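Local atomic coordinates of alpha-1,3-glucanase (Paenibacillus glycanilyticus, PDB entry 6K0P), a protein that hydrolyses alpha-1,3-glucans as a glycoside hydrolase of family 87, its catalytic domain here holding the disaccharide nigerose. Residues 23-28 and 51-56; 46-51 and 133-138; 63-68 and 150-155; 76-81 and 167-172; 404-409 and 439-444. The protein carries 1 engineered substitution. All coordinates share one frame; numbering follows the deposited sequence.

Contacts 1 to 4 belong to the N-terminal beta-rich domain; contact 5 belongs to the beta-helix that follows. Contacts 1, 2 and 4 meet at a single calcium ion, but reach it differently: contact 1 mainly through carboxylates, contact 2 through one carbonyl, contact 4 through an aspartate on a bulged strand. Contacts 2, 4 and 5 are buried, whereas 1 and 3 are only partly so. Contact 3, farthest from the chain's centre, is a regular strand pair, greasy on one face and charged on the other; its apolar face packs on contact 4. Contact 5 lies within the beta-helix, but its D406 also binds G51 and R52 and so ties the two domains together.

Contact 1: 23-28 and 51-56; sequences EAESTS and GRSSVY. With CA (calcium ion), chain J.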
# COMPACT_ATOMS: atom_id res chain seq x y z
N GLU A 23 -9.87 -11.02 9.80
CA GLU A 23 -8.95 -10.78 10.90
C GLU A 23 -8.98 -11.95 11.87
O GLU A 23 -10.05 -12.44 12.24
CB GLU A 23 -9.32 -9.49 11.64
CG GLU A 23 -9.24 -8.23 10.79
CD GLU A 23 -7.82 -7.82 10.45
OE1 GLU A 23 -6.86 -8.42 10.98
OE2 GLU A 23 -7.67 -6.87 9.64
N ALA A 24 -7.79 -12.38 12.31
CA ALA A 24 -7.72 -13.52 13.23
C ALA A 24 -8.44 -13.22 14.53
O ALA A 24 -9.12 -14.09 15.09
CB ALA A 24 -6.26 -13.85 13.52
N GLU A 25 -8.31 -11.99 15.02
CA GLU A 25 -8.78 -11.57 16.34
C GLU A 25 -10.28 -11.32 16.40
O GLU A 25 -10.78 -10.92 17.46
CB GLU A 25 -8.03 -10.31 16.79
CG GLU A 25 -8.27 -9.08 15.92
CD GLU A 25 -7.32 -8.97 14.73
OE1 GLU A 25 -6.69 -9.99 14.32
OE2 GLU A 25 -7.19 -7.85 14.19
N SER A 26 -11.00 -11.53 15.30
CA SER A 26 -12.43 -11.26 15.30
C SER A 26 -13.11 -12.05 16.41
O SER A 26 -12.75 -13.20 16.69
CB SER A 26 -13.03 -11.66 13.95
OG SER A 26 -14.44 -11.76 14.03
N THR A 27 -14.09 -11.42 17.07
CA THR A 27 -14.83 -12.11 18.13
C THR A 27 -15.62 -13.30 17.60
O THR A 27 -16.09 -14.12 18.40
CB THR A 27 -15.76 -11.13 18.86
OG1 THR A 27 -16.70 -10.59 17.93
CG2 THR A 27 -14.95 -10.00 19.47
N SER A 28 -15.76 -13.43 16.28
CA SER A 28 -16.38 -14.59 15.66
C SER A 28 -15.47 -15.80 15.60
O SER A 28 -15.92 -16.87 15.17
CB SER A 28 -16.79 -14.24 14.22
OG SER A 28 -17.93 -13.41 14.20
N GLY A 51 -5.68 -4.29 11.78
CA GLY A 51 -6.59 -4.14 12.90
C GLY A 51 -5.91 -3.86 14.22
O GLY A 51 -6.59 -3.82 15.25
N ARG A 52 -4.59 -3.66 14.20
CA ARG A 52 -3.79 -3.46 15.41
C ARG A 52 -3.89 -4.63 16.38
O ARG A 52 -3.67 -4.46 17.58
CB ARG A 52 -4.06 -2.12 16.10
CG ARG A 52 -4.05 -0.95 15.13
CD ARG A 52 -2.67 -0.71 14.49
NE ARG A 52 -2.77 0.44 13.59
CZ ARG A 52 -1.80 1.32 13.36
NH1 ARG A 52 -0.60 1.19 13.92
NH2 ARG A 52 -2.03 2.34 12.54
N SER A 53 -4.20 -5.83 15.88
CA SER A 53 -4.23 -7.00 16.75
C SER A 53 -3.95 -8.27 15.94
O SER A 53 -4.18 -8.33 14.74
CB SER A 53 -5.56 -7.10 17.49
OG SER A 53 -5.61 -8.25 18.33
N SER A 54 -3.47 -9.28 16.66
CA SER A 54 -3.25 -10.61 16.13
C SER A 54 -3.57 -11.60 17.23
O SER A 54 -3.79 -11.22 18.39
CB SER A 54 -1.80 -10.82 15.70
OG SER A 54 -1.49 -10.05 14.58
N VAL A 55 -3.59 -12.89 16.88
CA VAL A 55 -3.72 -13.95 17.87
C VAL A 55 -2.39 -14.69 17.92
O VAL A 55 -1.95 -15.25 16.91
CB VAL A 55 -4.88 -14.90 17.58
CG1 VAL A 55 -4.94 -15.98 18.66
CG2 VAL A 55 -6.20 -14.13 17.54
N TYR A 56 -1.76 -14.68 19.09
CA TYR A 56 -0.47 -15.31 19.31
C TYR A 56 -0.68 -16.77 19.70
O TYR A 56 -1.35 -17.06 20.70
CB TYR A 56 0.20 -14.55 20.45
CG TYR A 56 1.59 -14.95 20.89
CD1 TYR A 56 2.64 -15.08 19.99
CD2 TYR A 56 1.86 -15.12 22.24
CE1 TYR A 56 3.93 -15.40 20.44
CE2 TYR A 56 3.12 -15.43 22.68
CZ TYR A 56 4.15 -15.58 21.79
OH TYR A 56 5.42 -15.88 22.27
CA CA J . -5.36 -8.68 12.70
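E25 and S53 face each other across a calcium ion, and metal coordination is the main bond between the two loops. E25 grips the ion with both carboxylate oxygens, OE1 and OE2 each 2.5 Å from calcium, while the backbone carbonyl of S53 comes in from the other loop with its O at 2.4 Å. E23 adds a single oxygen, OE1, 2.3 Å from the metal. S50 O, D168 O and D168 OD1 complete seven ligand atoms. The bidentate grip follows from the folded E25 chain: CG sits between the backbone N and the carbonyl carbon, and a bend at chi2 (-88°) turns the carboxylate back to the ion. E25 OE1 and S53 O, both acceptors, come within 3.0 Å because the cation draws them together.

Packing is lighter. V55 CG2 rests 3.8 Å from E25 CA and also touches A24 CB, while the CB of E25 lies 3.5 Å from S53 OG, a hydroxyl hydrogen-bonded to L36 O. At G51, with its positive phi, a CB would run into E25 OE2, so glycine suits the spot.

E23 to S26 form a type I turn that begins at the last residue of strand 20-23, and V55 opens strand 55-57. Both strands pair antiparallel with strand 165-173, to which A24 and V55 bond through D168 and V167.

Contact 2: 46-51 and 133-138; sequences AGEASG and YWLYED. With CA (calcium ion), chain J.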
# COMPACT_ATOMS: atom_id res chain seq x y z
N ALA A 46 1.33 -5.98 18.04
CA ALA A 46 -0.03 -5.46 17.88
C ALA A 46 -0.03 -4.24 16.97
O ALA A 46 -0.80 -4.17 16.01
CB ALA A 46 -0.63 -5.09 19.24
N GLY A 47 0.86 -3.29 17.26
CA GLY A 47 0.87 -2.04 16.51
C GLY A 47 1.06 -2.22 15.02
O GLY A 47 0.57 -1.41 14.24
N GLU A 48 1.76 -3.27 14.61
CA GLU A 48 2.03 -3.52 13.20
C GLU A 48 1.03 -4.46 12.54
O GLU A 48 1.13 -4.71 11.34
CB GLU A 48 3.45 -4.04 12.99
CG GLU A 48 4.52 -3.01 13.33
CD GLU A 48 5.86 -3.32 12.68
OE1 GLU A 48 5.95 -4.31 11.92
OE2 GLU A 48 6.82 -2.56 12.93
N ALA A 49 0.09 -5.01 13.30
CA ALA A 49 -0.89 -5.94 12.76
C ALA A 49 -2.03 -5.19 12.08
O ALA A 49 -2.37 -4.06 12.42
CB ALA A 49 -1.46 -6.80 13.88
N SER A 50 -2.62 -5.85 11.08
CA SER A 50 -3.91 -5.41 10.55
C SER A 50 -4.94 -5.39 11.68
O SER A 50 -5.05 -6.34 12.45
CB SER A 50 -4.34 -6.38 9.46
OG SER A 50 -5.50 -5.92 8.78
N GLY A 51 -5.68 -4.29 11.78
CA GLY A 51 -6.59 -4.14 12.90
C GLY A 51 -5.91 -3.86 14.22
O GLY A 51 -6.59 -3.82 15.25
N TYR A 133 11.58 -3.66 13.25
CA TYR A 133 10.31 -3.17 12.73
C TYR A 133 9.93 -4.05 11.55
O TYR A 133 10.70 -4.91 11.12
CB TYR A 133 10.45 -1.72 12.25
CG TYR A 133 10.87 -0.75 13.34
CD1 TYR A 133 12.22 -0.53 13.62
CD2 TYR A 133 9.92 -0.07 14.09
CE1 TYR A 133 12.60 0.36 14.63
CE2 TYR A 133 10.30 0.82 15.10
CZ TYR A 133 11.63 1.02 15.35
OH TYR A 133 12.00 1.90 16.36
N TRP A 134 8.74 -3.81 10.99
CA TRP A 134 8.28 -4.53 9.80
C TRP A 134 8.28 -6.04 10.06
O TRP A 134 8.94 -6.83 9.36
CB TRP A 134 9.09 -4.17 8.56
CG TRP A 134 8.98 -2.74 8.12
CD1 TRP A 134 8.53 -1.66 8.85
CD2 TRP A 134 9.32 -2.23 6.82
NE1 TRP A 134 8.60 -0.51 8.08
CE2 TRP A 134 9.07 -0.84 6.83
CE3 TRP A 134 9.82 -2.82 5.66
CZ2 TRP A 134 9.30 -0.04 5.72
CZ3 TRP A 134 10.04 -2.02 4.55
CH2 TRP A 134 9.77 -0.65 4.59
N LEU A 135 7.53 -6.43 11.08
CA LEU A 135 7.63 -7.75 11.69
C LEU A 135 6.79 -8.81 10.99
O LEU A 135 7.08 -10.00 11.16
CB LEU A 135 7.18 -7.66 13.15
CG LEU A 135 7.89 -6.61 14.00
CD1 LEU A 135 7.14 -6.41 15.31
CD2 LEU A 135 9.32 -7.04 14.26
N TYR A 136 5.77 -8.41 10.24
CA TYR A 136 4.84 -9.35 9.63
C TYR A 136 5.26 -9.72 8.21
O TYR A 136 5.91 -8.94 7.51
CB TYR A 136 3.41 -8.77 9.64
CG TYR A 136 2.80 -8.90 11.01
CD1 TYR A 136 2.14 -10.06 11.38
CD2 TYR A 136 2.94 -7.89 11.96
CE1 TYR A 136 1.63 -10.23 12.66
CE2 TYR A 136 2.41 -8.04 13.24
CZ TYR A 136 1.76 -9.21 13.58
OH TYR A 136 1.24 -9.38 14.84
N GLU A 137 4.90 -10.93 7.81
CA GLU A 137 5.07 -11.37 6.43
C GLU A 137 3.98 -12.39 6.13
O GLU A 137 3.11 -12.68 6.96
CB GLU A 137 6.48 -11.89 6.17
CG GLU A 137 7.31 -10.97 5.26
CD GLU A 137 6.82 -10.95 3.83
OE1 GLU A 137 7.07 -9.96 3.12
OE2 GLU A 137 6.19 -11.95 3.41
N ASP A 138 4.01 -12.94 4.91
CA ASP A 138 2.88 -13.70 4.40
C ASP A 138 3.31 -15.10 3.98
O ASP A 138 4.44 -15.32 3.52
CB ASP A 138 2.27 -13.04 3.16
CG ASP A 138 1.59 -11.72 3.45
OD1 ASP A 138 1.48 -11.30 4.63
OD2 ASP A 138 1.16 -11.09 2.46
CA CA J . -5.36 -8.68 12.70
O HOH W 1 4.69 -5.29 9.74
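E48 lays its carboxylate against two successive backbone N-H groups, those of W134 and L135. L135 N donates to E48 OE1 at 2.8 Å in a nearly straight bond (165°), reaching the syn side somewhat out of the carboxylate plane. W134 N donates to E48 OE2 at 3.0 Å and uses the syn lone pair. The result ties loop to loop within the calcium-binding beta-rich domain: E48 is the third residue of a type I turn from A46 to A49, and the opposing loop leads into strand 137-143. Extension of the glutamate beyond CG (chi2 -160°) carries its acid across the gap. W134 has a left-handed backbone, which helps turn both N-H groups to the same acid. G43 N is a further donor to E48 OE2, so the buried carboxylate is held at both oxygens; its rotation is fixed and it probably stays ionised.

Around this grip the packing begins. L135 CG comes within 3.7 Å of E48 OE1, and E48 OE2 lies at the edge of the Y133 ring, close to its plane. Farther along, the Y136 ring runs beside the E48-A49 backbone: its CD2 is 4.0 Å from E48 CB, and its CZ is 4.0 Å from A49 CB. The phenol OH of Y136 is hydrogen-bonded to Y45 O and S54 OG. One residue past A49, the carbonyl of S50 reaches the calcium. A water at the Y136 ring edge donates to E48 OE1 at 2.7 Å and accepts only weakly from Y136 N at 3.3 Å.

Contact 3: 63-68 and 150-155; sequences YVEFTL and GTKIKI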
# COMPACT_ATOMS: atom_id res chain seq x y z
N TYR A 63 -4.72 -22.64 18.56
CA TYR A 63 -5.32 -22.46 17.24
C TYR A 63 -6.12 -21.17 17.23
O TYR A 63 -6.48 -20.62 18.27
CB TYR A 63 -6.28 -23.63 16.92
CG TYR A 63 -7.49 -23.65 17.82
CD1 TYR A 63 -7.46 -24.31 19.03
CD2 TYR A 63 -8.64 -22.95 17.48
CE1 TYR A 63 -8.56 -24.30 19.88
CE2 TYR A 63 -9.75 -22.93 18.33
CZ TYR A 63 -9.69 -23.60 19.52
OH TYR A 63 -10.79 -23.59 20.36
N VAL A 64 -6.44 -20.71 16.02
CA VAL A 64 -7.50 -19.73 15.82
C VAL A 64 -8.38 -20.26 14.70
O VAL A 64 -7.88 -20.76 13.69
CB VAL A 64 -6.96 -18.32 15.52
CG1 VAL A 64 -5.87 -18.36 14.45
CG2 VAL A 64 -8.10 -17.39 15.13
N GLU A 65 -9.70 -20.21 14.91
CA GLU A 65 -10.66 -20.84 14.01
C GLU A 65 -11.38 -19.76 13.22
O GLU A 65 -12.15 -18.97 13.80
CB GLU A 65 -11.65 -21.67 14.82
CG GLU A 65 -12.66 -22.43 13.96
CD GLU A 65 -13.61 -23.25 14.81
OE1 GLU A 65 -14.45 -22.65 15.52
OE2 GLU A 65 -13.49 -24.49 14.78
N PHE A 66 -11.16 -19.73 11.91
CA PHE A 66 -11.88 -18.86 11.00
C PHE A 66 -13.08 -19.60 10.42
O PHE A 66 -13.13 -20.83 10.41
CB PHE A 66 -10.99 -18.45 9.81
CG PHE A 66 -9.78 -17.64 10.19
CD1 PHE A 66 -8.62 -18.26 10.60
CD2 PHE A 66 -9.79 -16.26 10.08
CE1 PHE A 66 -7.49 -17.53 10.93
CE2 PHE A 66 -8.68 -15.52 10.41
CZ PHE A 66 -7.52 -16.15 10.82
N THR A 67 -14.05 -18.83 9.92
CA THR A 67 -15.19 -19.39 9.20
C THR A 67 -15.28 -18.73 7.84
O THR A 67 -15.37 -17.50 7.75
CB THR A 67 -16.49 -19.19 9.98
OG1 THR A 67 -16.37 -19.80 11.27
CG2 THR A 67 -17.66 -19.83 9.24
N LEU A 68 -15.25 -19.53 6.78
CA LEU A 68 -15.32 -18.95 5.45
C LEU A 68 -16.65 -18.25 5.24
O LEU A 68 -17.71 -18.75 5.62
CB LEU A 68 -15.15 -20.04 4.39
CG LEU A 68 -13.80 -20.74 4.31
CD1 LEU A 68 -13.79 -21.68 3.10
CD2 LEU A 68 -12.67 -19.74 4.20
N GLY A 150 -18.92 -21.17 5.17
CA GLY A 150 -19.30 -21.88 6.38
C GLY A 150 -18.30 -22.91 6.86
O GLY A 150 -18.41 -23.38 8.00
N THR A 151 -17.32 -23.28 6.03
CA THR A 151 -16.28 -24.20 6.49
C THR A 151 -15.48 -23.54 7.61
O THR A 151 -15.15 -22.35 7.53
CB THR A 151 -15.33 -24.51 5.32
OG1 THR A 151 -16.05 -25.10 4.24
CG2 THR A 151 -14.22 -25.45 5.75
N LYS A 152 -15.15 -24.33 8.64
CA LYS A 152 -14.24 -23.88 9.69
C LYS A 152 -12.81 -24.12 9.21
O LYS A 152 -12.39 -25.26 9.02
CB LYS A 152 -14.47 -24.66 10.98
CG LYS A 152 -15.82 -24.42 11.63
CD LYS A 152 -16.11 -22.95 11.84
CE LYS A 152 -17.21 -22.74 12.88
NZ LYS A 152 -18.02 -21.53 12.60
N ILE A 153 -12.06 -23.04 9.02
CA ILE A 153 -10.66 -23.11 8.63
C ILE A 153 -9.84 -22.73 9.86
O ILE A 153 -9.86 -21.58 10.30
CB ILE A 153 -10.34 -22.19 7.45
CG1 ILE A 153 -11.11 -22.63 6.19
CG2 ILE A 153 -8.83 -22.16 7.18
CD1 ILE A 153 -10.70 -24.00 5.66
N LYS A 154 -9.17 -23.72 10.44
CA LYS A 154 -8.44 -23.53 11.68
C LYS A 154 -6.95 -23.46 11.37
O LYS A 154 -6.42 -24.28 10.62
CB LYS A 154 -8.76 -24.70 12.63
CG LYS A 154 -8.05 -24.65 13.96
CD LYS A 154 -8.61 -25.70 14.93
CE LYS A 154 -8.44 -27.11 14.38
NZ LYS A 154 -8.48 -28.08 15.53
N ILE A 155 -6.29 -22.44 11.91
CA ILE A 155 -4.83 -22.33 11.87
C ILE A 155 -4.35 -22.81 13.22
O ILE A 155 -4.74 -22.24 14.25
CB ILE A 155 -4.39 -20.88 11.62
CG1 ILE A 155 -5.03 -20.34 10.34
CG2 ILE A 155 -2.87 -20.80 11.55
CD1 ILE A 155 -4.68 -21.13 9.08
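L68 and I153 meet at the apolar centre of this antiparallel strand pair, L68 CG 3.8 Å from I153 CG1. Next along the same face, the F66 ring lays CE1 3.8 Å from I155 CG1, and I155 CB lies beside V64 CG1. Backbone bonds run the length of the pair; F66 N to I153 O, at 2.8 Å, is one, and that carbonyl also lies at the edge of the F66 ring.

The other face is polar. K152 bends at chi2 (-52°) to bring its NZ to T67 OG1, a 2.7 Å hydrogen bond, while its CD rests 3.9 Å from E65 CD. The E65 acid and the amine are not in contact. A leucine in place of K152 would probably leave T67 OG1 without this donor and the E65 carboxylate with less positive charge nearby. Beyond them K154 sets its CG 3.6 Å from Y63 CB, and its amine bonds to Q156 OE1.

Strand 63-67 is the edge of a four-stranded antiparallel sheet, with 152-156 between it and 86-93; the apolar face packs on strands 165-173 and 72-80 through L170, V167 and L77.

Contact 4: 76-81 and 167-172; sequences VLRNAV and VDLLET. With CA (calcium ion), chain J.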
# COMPACT_ATOMS: atom_id res chain seq x y z
N VAL A 76 -3.93 -16.96 2.11
CA VAL A 76 -2.73 -16.22 2.47
C VAL A 76 -2.80 -15.91 3.96
O VAL A 76 -3.77 -15.29 4.43
CB VAL A 76 -2.54 -14.94 1.64
CG1 VAL A 76 -1.25 -14.23 2.06
CG2 VAL A 76 -2.49 -15.28 0.14
N LEU A 77 -1.78 -16.34 4.70
CA LEU A 77 -1.71 -16.11 6.14
C LEU A 77 -0.68 -15.02 6.42
O LEU A 77 0.52 -15.22 6.22
CB LEU A 77 -1.29 -17.41 6.84
CG LEU A 77 -1.38 -17.37 8.36
CD1 LEU A 77 -2.85 -17.48 8.80
CD2 LEU A 77 -0.54 -18.50 8.93
N ARG A 78 -1.14 -13.86 6.90
CA ARG A 78 -0.23 -12.83 7.37
C ARG A 78 0.11 -13.14 8.82
O ARG A 78 -0.80 -13.31 9.65
CB ARG A 78 -0.82 -11.42 7.26
CG ARG A 78 0.20 -10.31 7.54
CD ARG A 78 -0.38 -8.93 7.27
NE ARG A 78 0.65 -7.91 7.04
CZ ARG A 78 1.00 -6.96 7.91
NH1 ARG A 78 0.42 -6.90 9.12
NH2 ARG A 78 1.92 -6.07 7.59
N ASN A 79 1.40 -13.21 9.11
CA ASN A 79 1.87 -13.77 10.36
C ASN A 79 3.22 -13.16 10.72
O ASN A 79 3.89 -12.55 9.88
CB ASN A 79 2.01 -15.30 10.25
CG ASN A 79 3.16 -15.71 9.35
OD1 ASN A 79 4.30 -15.85 9.81
ND2 ASN A 79 2.88 -15.87 8.05
N ALA A 80 3.61 -13.33 11.98
CA ALA A 80 4.95 -12.98 12.41
C ALA A 80 5.56 -14.18 13.12
O ALA A 80 4.92 -14.78 13.99
CB ALA A 80 4.96 -11.75 13.33
N VAL A 81 6.79 -14.52 12.74
CA VAL A 81 7.57 -15.57 13.41
C VAL A 81 8.89 -14.97 13.85
O VAL A 81 9.18 -13.80 13.56
CB VAL A 81 7.77 -16.80 12.50
CG1 VAL A 81 6.42 -17.43 12.18
CG2 VAL A 81 8.51 -16.44 11.21
N VAL A 167 -0.73 -14.73 14.43
CA VAL A 167 -1.62 -14.86 13.28
C VAL A 167 -2.43 -13.58 13.18
O VAL A 167 -3.24 -13.28 14.06
CB VAL A 167 -2.52 -16.09 13.40
CG1 VAL A 167 -3.46 -16.17 12.20
CG2 VAL A 167 -1.70 -17.36 13.53
N ASP A 168 -2.22 -12.83 12.10
CA ASP A 168 -2.81 -11.49 11.96
C ASP A 168 -4.13 -11.54 11.20
O ASP A 168 -5.15 -11.05 11.68
CB ASP A 168 -1.79 -10.58 11.27
CG ASP A 168 -2.29 -9.17 11.09
OD1 ASP A 168 -3.35 -8.83 11.65
OD2 ASP A 168 -1.61 -8.37 10.40
N LEU A 169 -4.11 -12.09 9.99
CA LEU A 169 -5.29 -12.17 9.14
C LEU A 169 -5.11 -13.34 8.20
O LEU A 169 -4.00 -13.87 8.02
CB LEU A 169 -5.54 -10.87 8.36
CG LEU A 169 -4.48 -10.40 7.33
CD1 LEU A 169 -4.52 -11.19 6.01
CD2 LEU A 169 -4.63 -8.92 7.02
N LEU A 170 -6.21 -13.72 7.56
CA LEU A 170 -6.24 -14.76 6.54
C LEU A 170 -6.95 -14.20 5.32
O LEU A 170 -8.07 -13.69 5.43
CB LEU A 170 -7.00 -15.97 7.07
CG LEU A 170 -7.08 -17.23 6.20
CD1 LEU A 170 -5.71 -17.88 6.13
CD2 LEU A 170 -8.13 -18.19 6.76
N GLU A 171 -6.31 -14.28 4.15
CA GLU A 171 -6.99 -14.10 2.87
C GLU A 171 -7.55 -15.45 2.47
O GLU A 171 -6.87 -16.47 2.61
CB GLU A 171 -6.04 -13.69 1.75
CG GLU A 171 -5.37 -12.36 1.90
CD GLU A 171 -4.45 -12.07 0.72
OE1 GLU A 171 -4.69 -12.58 -0.39
OE2 GLU A 171 -3.48 -11.31 0.89
N THR A 172 -8.78 -15.45 1.95
CA THR A 172 -9.35 -16.66 1.35
C THR A 172 -9.79 -16.35 -0.08
O THR A 172 -10.27 -15.25 -0.36
CB THR A 172 -10.51 -17.22 2.19
OG1 THR A 172 -11.69 -16.42 2.01
CG2 THR A 172 -10.14 -17.24 3.66
CA CA J . -5.36 -8.68 12.70
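R78 reaches across to D168 and L169, the two residues of a classic beta bulge opposite it. Its CB packs 3.8 Å from L169 CG. From there the chain runs straight out, CG anti to the backbone N (chi1 -171°), alongside the D168 side chain: CG borders D138 of the neighbouring strand as well as D168, CD lies 3.4 Å from D168 OD2, and NE and CZ only skirt that oxygen. At the tip, NH1 makes a salt bridge to D168 OD2 at 2.8 Å (158°). The oxygen lies in the guanidinium plane and is met nearly along its C-O axis, with the two flat groups turned 60° apart. NH1 also donates to E48 O.

This makes R78 a second-shell residue of the calcium site, for D168 binds the ion through OD1 at 2.3 Å and through its own carbonyl O at 2.6 Å. The arginine's charge would help balance the acid crowding there. S50 N is probably a second donor to D168 OD2. A methionine in place of R78 would probably leave D168 OD2 without its charged partner and E48 O without this donor, the carboxylate then less firmly fixed.

In the backbone, R78 N donates to L169 O and D168 N to R78 O, so the bulge fits between them. On the other face, L77 CD1 touches V167 CG1 at 3.7 Å and L170 CD1 at 3.9 Å. Back on the R78 face, V76 lies beside E171, whose acid forms salt bridges with K326 and R350. Strand 72-80 runs between 165-173 and 137-143, bonding to the latter through L77 with A139 and N79 with E137.

Contact 5: 404-409 and 439-444; sequences GADTLT and LDRTGG
D406 and R441 come side by side through matching torsions: both have left-handed backbones, and R441 bends at chi3 (-54°) so that its guanidinium swings round to the aspartate. They sit where two parallel strands of the beta-helix, 397-407 and 437-446, turn out of their regular pairing. R441 grips the carboxylate side-on with two nitrogens, NE to D406 OD1 at 2.8 Å and NH2 to D406 OD2 at 2.9 Å. Each oxygen is approached on its syn side from somewhat outside the carboxylate plane, and the NH2 bond is almost straight (175°). The carboxylate and guanidinium planes are 37° apart, so the two groups are twisted against each other.

D406 is busier still: its OD1 forms a salt bridge with R52 NE and its OD2 accepts from G51 N. Four donors therefore hold one buried acid, which is likely to stay ionised, and the bridge to R52 reaches into the calcium-binding domain. R52 NH2 also bonds to T407 O and R441 O.

Before this turn the strands pair as parallel beta: D440 N donates to G404 O at 2.9 Å, and D406 N to D440 O at 3.0 Å. A405 CB then packs 3.9 Å from D440 CB. The glycines suit tight spots, for a CB on G404 would press on L439 CD2 and one on G444 would clash with T409 C. T442 CG2 tucks in beside the paired strand, 3.8 Å from G404 O and 3.9 Å from A405 CA.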
# COMPACT_ATOMS: atom_id res chain seq x y z
N GLY A 404 -8.16 3.02 3.09
CA GLY A 404 -6.82 3.00 3.67
C GLY A 404 -6.88 2.66 5.14
O GLY A 404 -7.81 3.06 5.84
N ALA A 405 -5.88 1.91 5.61
CA ALA A 405 -5.92 1.49 7.01
C ALA A 405 -4.54 1.13 7.52
O ALA A 405 -3.68 0.65 6.77
CB ALA A 405 -6.88 0.31 7.23
N ASP A 406 -4.34 1.37 8.82
CA ASP A 406 -3.21 0.84 9.57
C ASP A 406 -1.86 1.31 9.00
O ASP A 406 -1.02 0.52 8.57
CB ASP A 406 -3.31 -0.69 9.70
CG ASP A 406 -4.48 -1.10 10.56
OD1 ASP A 406 -4.66 -0.48 11.63
OD2 ASP A 406 -5.23 -2.02 10.16
N THR A 407 -1.68 2.63 9.02
CA THR A 407 -0.41 3.24 8.68
C THR A 407 0.51 3.24 9.90
O THR A 407 0.08 3.57 11.02
CB THR A 407 -0.65 4.69 8.27
OG1 THR A 407 -1.49 5.29 9.26
CG2 THR A 407 -1.37 4.73 6.93
N LEU A 408 1.79 2.91 9.69
CA LEU A 408 2.72 2.90 10.82
C LEU A 408 3.19 4.30 11.22
O LEU A 408 3.41 4.53 12.41
CB LEU A 408 3.91 2.00 10.54
CG LEU A 408 3.58 0.51 10.48
CD1 LEU A 408 4.88 -0.30 10.46
CD2 LEU A 408 2.69 0.07 11.64
N THR A 409 3.39 5.22 10.26
CA THR A 409 4.09 6.48 10.57
C THR A 409 3.47 7.76 10.01
O THR A 409 4.04 8.83 10.25
CB THR A 409 5.55 6.45 10.07
OG1 THR A 409 5.55 6.41 8.63
CG2 THR A 409 6.31 5.25 10.62
N LEU A 439 -10.96 5.63 6.00
CA LEU A 439 -9.60 5.59 6.54
C LEU A 439 -9.69 5.10 7.98
O LEU A 439 -10.24 5.80 8.84
CB LEU A 439 -8.93 6.96 6.49
CG LEU A 439 -8.84 7.60 5.10
CD1 LEU A 439 -8.34 9.03 5.21
CD2 LEU A 439 -7.93 6.79 4.17
N ASP A 440 -9.17 3.90 8.24
CA ASP A 440 -9.28 3.26 9.55
C ASP A 440 -7.91 3.24 10.21
O ASP A 440 -6.96 2.68 9.66
CB ASP A 440 -9.78 1.82 9.41
CG ASP A 440 -11.23 1.73 9.00
OD1 ASP A 440 -11.92 2.77 9.03
OD2 ASP A 440 -11.67 0.61 8.65
N ARG A 441 -7.81 3.84 11.39
CA ARG A 441 -6.58 3.75 12.18
C ARG A 441 -5.37 4.27 11.39
O ARG A 441 -4.32 3.61 11.33
CB ARG A 441 -6.35 2.33 12.72
CG ARG A 441 -7.48 1.81 13.62
CD ARG A 441 -7.35 0.30 13.95
NE ARG A 441 -7.23 -0.47 12.72
CZ ARG A 441 -8.25 -0.88 11.98
NH1 ARG A 441 -9.50 -0.63 12.35
NH2 ARG A 441 -8.02 -1.54 10.85
N THR A 442 -5.52 5.45 10.79
CA THR A 442 -4.45 6.08 10.03
C THR A 442 -3.87 7.29 10.77
O THR A 442 -4.46 7.82 11.72
CB THR A 442 -4.90 6.47 8.61
OG1 THR A 442 -5.92 7.48 8.69
CG2 THR A 442 -5.44 5.25 7.87
N GLY A 443 -2.69 7.71 10.32
CA GLY A 443 -1.85 8.63 11.06
C GLY A 443 -0.67 7.92 11.70
O GLY A 443 -0.49 6.70 11.57
N GLY A 444 0.14 8.69 12.41
CA GLY A 444 1.32 8.14 13.05
C GLY A 444 2.31 9.23 13.40
O GLY A 444 2.02 10.42 13.28